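Local coordinates for carnitinyl-CoA dehydratase (Mycobacterium avium, PDB 3R0O), which probably catalyses the reversible addition or removal of water at the acyl chain of carnitinyl-CoA, as a lyase of the crotonase (enoyl-CoA hydratase/isomerase) family, at residues Val43-Ala46 against Val47-Leu51; Pro177-Ala180 against Ser181-Leu184. All blocks are in the same frame, centred on the assembly; numbering follows the deposited sequence.

Interaction 1 of 2, residues Val43-Ala46 against Val47-Leu51; sequences VSTA and VGDAL
Helix 41-56, the crossover helix of a beta-alpha-beta unit between strands 25-30 and 62-67, carries this contact along about two and a half of its turns, where Val43 meets Val47 and Thr45 meets Asp49. Four backbone bonds join the two segments, each from an N-H to the carbonyl four residues earlier. Val47 N reaches Val43 O at 2.8 Å, almost straight at 174°, and Gly48 N, of a residue without a side chain, gives its hydrogen to Ser44 O at 2.9 Å. Asp49 N to Thr45 O and Ala50 N to Ala46 O continue the series. On the face turned to the sheet, Val43 and Val47 lie side by side and point the same way, with Val43 CG1 3.9 Å from Val47 CG2. In Val47, CG1 is anti to the backbone N (chi1 173°), which turns CG2 back over the preceding turn, 3.4 Å from Val43 O. The beta-branched valines suit a place against strands: Val47 also packs on Ala17 and Ile28, and the small Ala46 and Ala50 let the helix sit close to strand 17-22. Thr45 and Asp49 form the polar side, running alongside each other with Thr45 CG2 3.7 Å from Asp49 OD2, a methyl beside a carboxylate. Their polar ends are engaged in different directions: Thr45 OG1 bonds back to Gly41 O, and Asp49 OD1 takes a hydrogen from His90 NE2. Buried Ser44 OG likewise has partners in Leu88 O and Asn40 O. The chemistry thus divides the helix into an apolar face fitted to the sheet and polar positions whose side-chain ends are satisfied at the helix start, by Gly41 O and Asn40 O, and in the 88-90 region, by Leu88 O and His90 NE2.

Interaction 2 of 2, residues Pro177-Ala180 against Ser181-Leu184; sequences PMTA and SDAL
Thr179 caps the helix that begins at Ala180, and its side chain meets Asp182 across the turn from strand 178-179 into helix 180-186. Thr179 OG1 accepts from Asp182 N at 3.1 Å, with an N-H...O angle of 164°, giving a first-turn amide the acceptor that a preceding helical turn would otherwise supply. The hydroxyl lies between the backbone N and the carbonyl carbon (chi1 65°), and this rotation brings it round to the helix start. Threonine suits the N-cap because its short side chain reaches that amide while the residue itself keeps an extended backbone. Two main-chain acceptors serve the next amides: Ala183 N binds Thr179 O at 2.9 Å, and Leu184 N binds Ala180 O at the same distance. Thr179 N is satisfied differently, by a water that accepts from it at 3.0 Å and donates to Asp182 OD2 at 2.7 Å. Water thus closes a second link beside the capping bond, and the carboxylate belongs to the first helical turn, where the helix dipole would probably favour a negative charge. On another side, Met178 extends from the strand with CG anti to its backbone N (chi1 175°); CG comes within 3.7 Å of Asp182 CB, the extended chi2 carries SD to 4.0 Å from Ala183 CB, and a bend at chi3 turns the CE methyl aside. The Met178 side chain also touches Leu163, while its backbone pairs with Phe140. The small Ala180 and Ala183 suit the buried flank, Ala180 on Val192 and Ala183 on Leu188 and Ile189. One hydroxyl and two carbonyls accept from Asp182 N, Ala183 N and Leu184 N, and a water from Thr179 N, so these four amides have acceptors as strand passes into helix.

In the fold
From the N terminus the chain runs through strands 17-22 and 25-30 and then enters helix 41-56, where interaction 1 spans successive turns before strand 62-67 completes the crossover. Interaction 2 comes much later, at the passage from the edge strand of the small 118-119, 139-141, 178-179 sheet into helix 180-186, which leads on to strand 191-193. Each closes just a local turn, and the two are in series, neither nested nor crossed. Their centres stand 28 Å apart, on opposite sides of the chain's centre, yet both border the six-stranded sheet: interaction 1 by strands 17-22 and 25-30, interaction 2 by the far outer strand 191-193.

Interaction 1 of 2, residues Val43-Ala46 against Val47-Leu51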
loop_
_atom_site.group_PDB
_atom_site.type_symbol
_atom_site.label_atom_id
_atom_site.label_comp_id
_atom_site.label_asym_id
_atom_site.label_seq_id
_atom_site.Cartn_x
_atom_site.Cartn_y
_atom_site.Cartn_z
ATOM N N VAL A 43 -0.265 3.140 33.295
ATOM C CA VAL A 43 -1.118 3.043 32.108
ATOM C C VAL A 43 -0.843 1.735 31.360
ATOM O O VAL A 43 -1.783 0.993 31.077
ATOM C CB VAL A 43 -0.999 4.301 31.196
ATOM C CG1 VAL A 43 -1.690 4.085 29.803
ATOM C CG2 VAL A 43 -1.590 5.535 31.906
ATOM N N SER A 44 0.445 1.443 31.089
ATOM C CA SER A 44 0.827 0.253 30.367
ATOM C C SER A 44 0.364 -0.991 31.100
ATOM O O SER A 44 -0.059 -1.944 30.464
ATOM C CB SER A 44 2.357 0.199 30.135
ATOM O OG SER A 44 2.820 1.406 29.544
ATOM N N THR A 45 0.431 -0.983 32.428
ATOM C CA THR A 45 -0.076 -2.123 33.204
ATOM C C THR A 45 -1.578 -2.322 33.005
ATOM O O THR A 45 -2.048 -3.442 32.735
ATOM C CB THR A 45 0.209 -1.958 34.707
ATOM O OG1 THR A 45 1.618 -1.979 34.894
ATOM C CG2 THR A 45 -0.455 -3.087 35.550
ATOM N N ALA A 46 -2.319 -1.233 33.151
ATOM C CA ALA A 46 -3.759 -1.278 33.083
ATOM C C ALA A 46 -4.231 -1.636 31.653
ATOM O O ALA A 46 -5.050 -2.543 31.461
ATOM C CB ALA A 46 -4.351 0.057 33.577
ATOM N N VAL A 47 -3.664 -0.977 30.659
ATOM C CA VAL A 47 -4.043 -1.227 29.259
ATOM C C VAL A 47 -3.613 -2.646 28.810
ATOM O O VAL A 47 -4.410 -3.377 28.275
ATOM C CB VAL A 47 -3.511 -0.101 28.330
ATOM C CG1 VAL A 47 -3.746 -0.421 26.823
ATOM C CG2 VAL A 47 -4.168 1.235 28.702
ATOM N N GLY A 48 -2.367 -3.039 29.077
ATOM C CA GLY A 48 -1.922 -4.409 28.775
ATOM C C GLY A 48 -2.819 -5.472 29.417
ATOM O O GLY A 48 -3.247 -6.404 28.741
ATOM N N ASP A 49 -3.102 -5.334 30.717
ATOM C CA ASP A 49 -4.004 -6.266 31.426
ATOM C C ASP A 49 -5.389 -6.278 30.790
ATOM O O ASP A 49 -5.996 -7.340 30.652
ATOM C CB ASP A 49 -4.145 -5.907 32.919
ATOM C CG ASP A 49 -2.894 -6.280 33.756
ATOM O OD1 ASP A 49 -2.013 -7.012 33.275
ATOM O OD2 ASP A 49 -2.811 -5.848 34.912
ATOM N N ALA A 50 -5.884 -5.095 30.423
ATOM C CA ALA A 50 -7.219 -4.989 29.821
ATOM C C ALA A 50 -7.285 -5.706 28.480
ATOM O O ALA A 50 -8.273 -6.380 28.172
ATOM C CB ALA A 50 -7.672 -3.513 29.674
ATOM N N LEU A 51 -6.238 -5.559 27.683
ATOM C CA LEU A 51 -6.217 -6.226 26.385
ATOM C C LEU A 51 -6.182 -7.745 26.532
ATOM O O LEU A 51 -6.879 -8.443 25.793
ATOM C CB LEU A 51 -5.036 -5.759 25.524
ATOM C CG LEU A 51 -5.039 -4.385 24.856
ATOM C CD1 LEU A 51 -3.702 -4.201 24.078
ATOM C CD2 LEU A 51 -6.212 -4.188 23.921
#

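Interaction 2 of 2, residues Pro177-Ala180 against Ser181-Leu184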
loop_
_atom_site.group_PDB
_atom_site.type_symbol
_atom_site.label_atom_id
_atom_site.label_comp_id
_atom_site.label_asym_id
_atom_site.label_seq_id
_atom_site.Cartn_x
_atom_site.Cartn_y
_atom_site.Cartn_z
ATOM N N PRO A 177 2.506 17.694 11.648
ATOM C CA PRO A 177 1.239 16.987 11.924
ATOM C C PRO A 177 0.333 16.821 10.688
ATOM O O PRO A 177 0.534 17.491 9.672
ATOM C CB PRO A 177 0.567 17.871 13.000
ATOM C CG PRO A 177 1.091 19.253 12.741
ATOM C CD PRO A 177 2.549 19.032 12.283
ATOM N N MET A 178 -0.633 15.914 10.777
ATOM C CA MET A 178 -1.676 15.762 9.747
ATOM C C MET A 178 -3.035 15.991 10.424
ATOM O O MET A 178 -3.284 15.421 11.491
ATOM C CB MET A 178 -1.639 14.359 9.101
ATOM C CG MET A 178 -2.801 14.117 8.106
ATOM S SD MET A 178 -2.643 12.543 7.240
ATOM C CE MET A 178 -1.319 12.997 6.082
ATOM N N THR A 179 -3.905 16.821 9.842
ATOM C CA THR A 179 -5.223 17.028 10.444
ATOM C C THR A 179 -6.101 15.778 10.324
ATOM O O THR A 179 -5.876 14.912 9.445
ATOM C CB THR A 179 -5.983 18.158 9.764
ATOM O OG1 THR A 179 -6.250 17.774 8.418
ATOM C CG2 THR A 179 -5.198 19.516 9.801
ATOM N N ALA A 180 -7.115 15.682 11.182
ATOM C CA ALA A 180 -8.084 14.572 11.102
ATOM C C ALA A 180 -8.718 14.481 9.715
ATOM O O ALA A 180 -8.866 13.387 9.158
ATOM C CB ALA A 180 -9.182 14.729 12.164
ATOM N N SER A 181 -9.095 15.636 9.177
ATOM C CA SER A 181 -9.702 15.734 7.851
ATOM C C SER A 181 -8.787 15.170 6.753
ATOM O O SER A 181 -9.234 14.406 5.900
ATOM C CB SER A 181 -10.086 17.193 7.565
ATOM O OG SER A 181 -10.344 17.364 6.190
ATOM N N ASP A 182 -7.502 15.517 6.783
ATOM C CA ASP A 182 -6.557 14.945 5.817
ATOM C C ASP A 182 -6.357 13.454 6.027
ATOM O O ASP A 182 -6.268 12.681 5.049
ATOM C CB ASP A 182 -5.214 15.680 5.829
ATOM C CG ASP A 182 -5.255 16.977 5.029
ATOM O OD1 ASP A 182 -6.217 17.190 4.269
ATOM O OD2 ASP A 182 -4.328 17.785 5.158
ATOM N N ALA A 183 -6.334 13.023 7.284
ATOM C CA ALA A 183 -6.168 11.569 7.572
ATOM C C ALA A 183 -7.361 10.714 7.031
ATOM O O ALA A 183 -7.168 9.580 6.546
ATOM C CB ALA A 183 -5.969 11.339 9.079
ATOM N N LEU A 184 -8.570 11.277 7.131
ATOM C CA LEU A 184 -9.797 10.673 6.624
ATOM C C LEU A 184 -9.723 10.612 5.098
ATOM O O LEU A 184 -9.995 9.569 4.496
ATOM C CB LEU A 184 -11.046 11.488 7.057
ATOM C CG LEU A 184 -12.416 10.928 6.635
ATOM C CD1 LEU A 184 -12.729 9.645 7.414
ATOM C CD2 LEU A 184 -13.553 11.971 6.759
HETATM O O HOH W 1 -2.711 17.921 7.268
#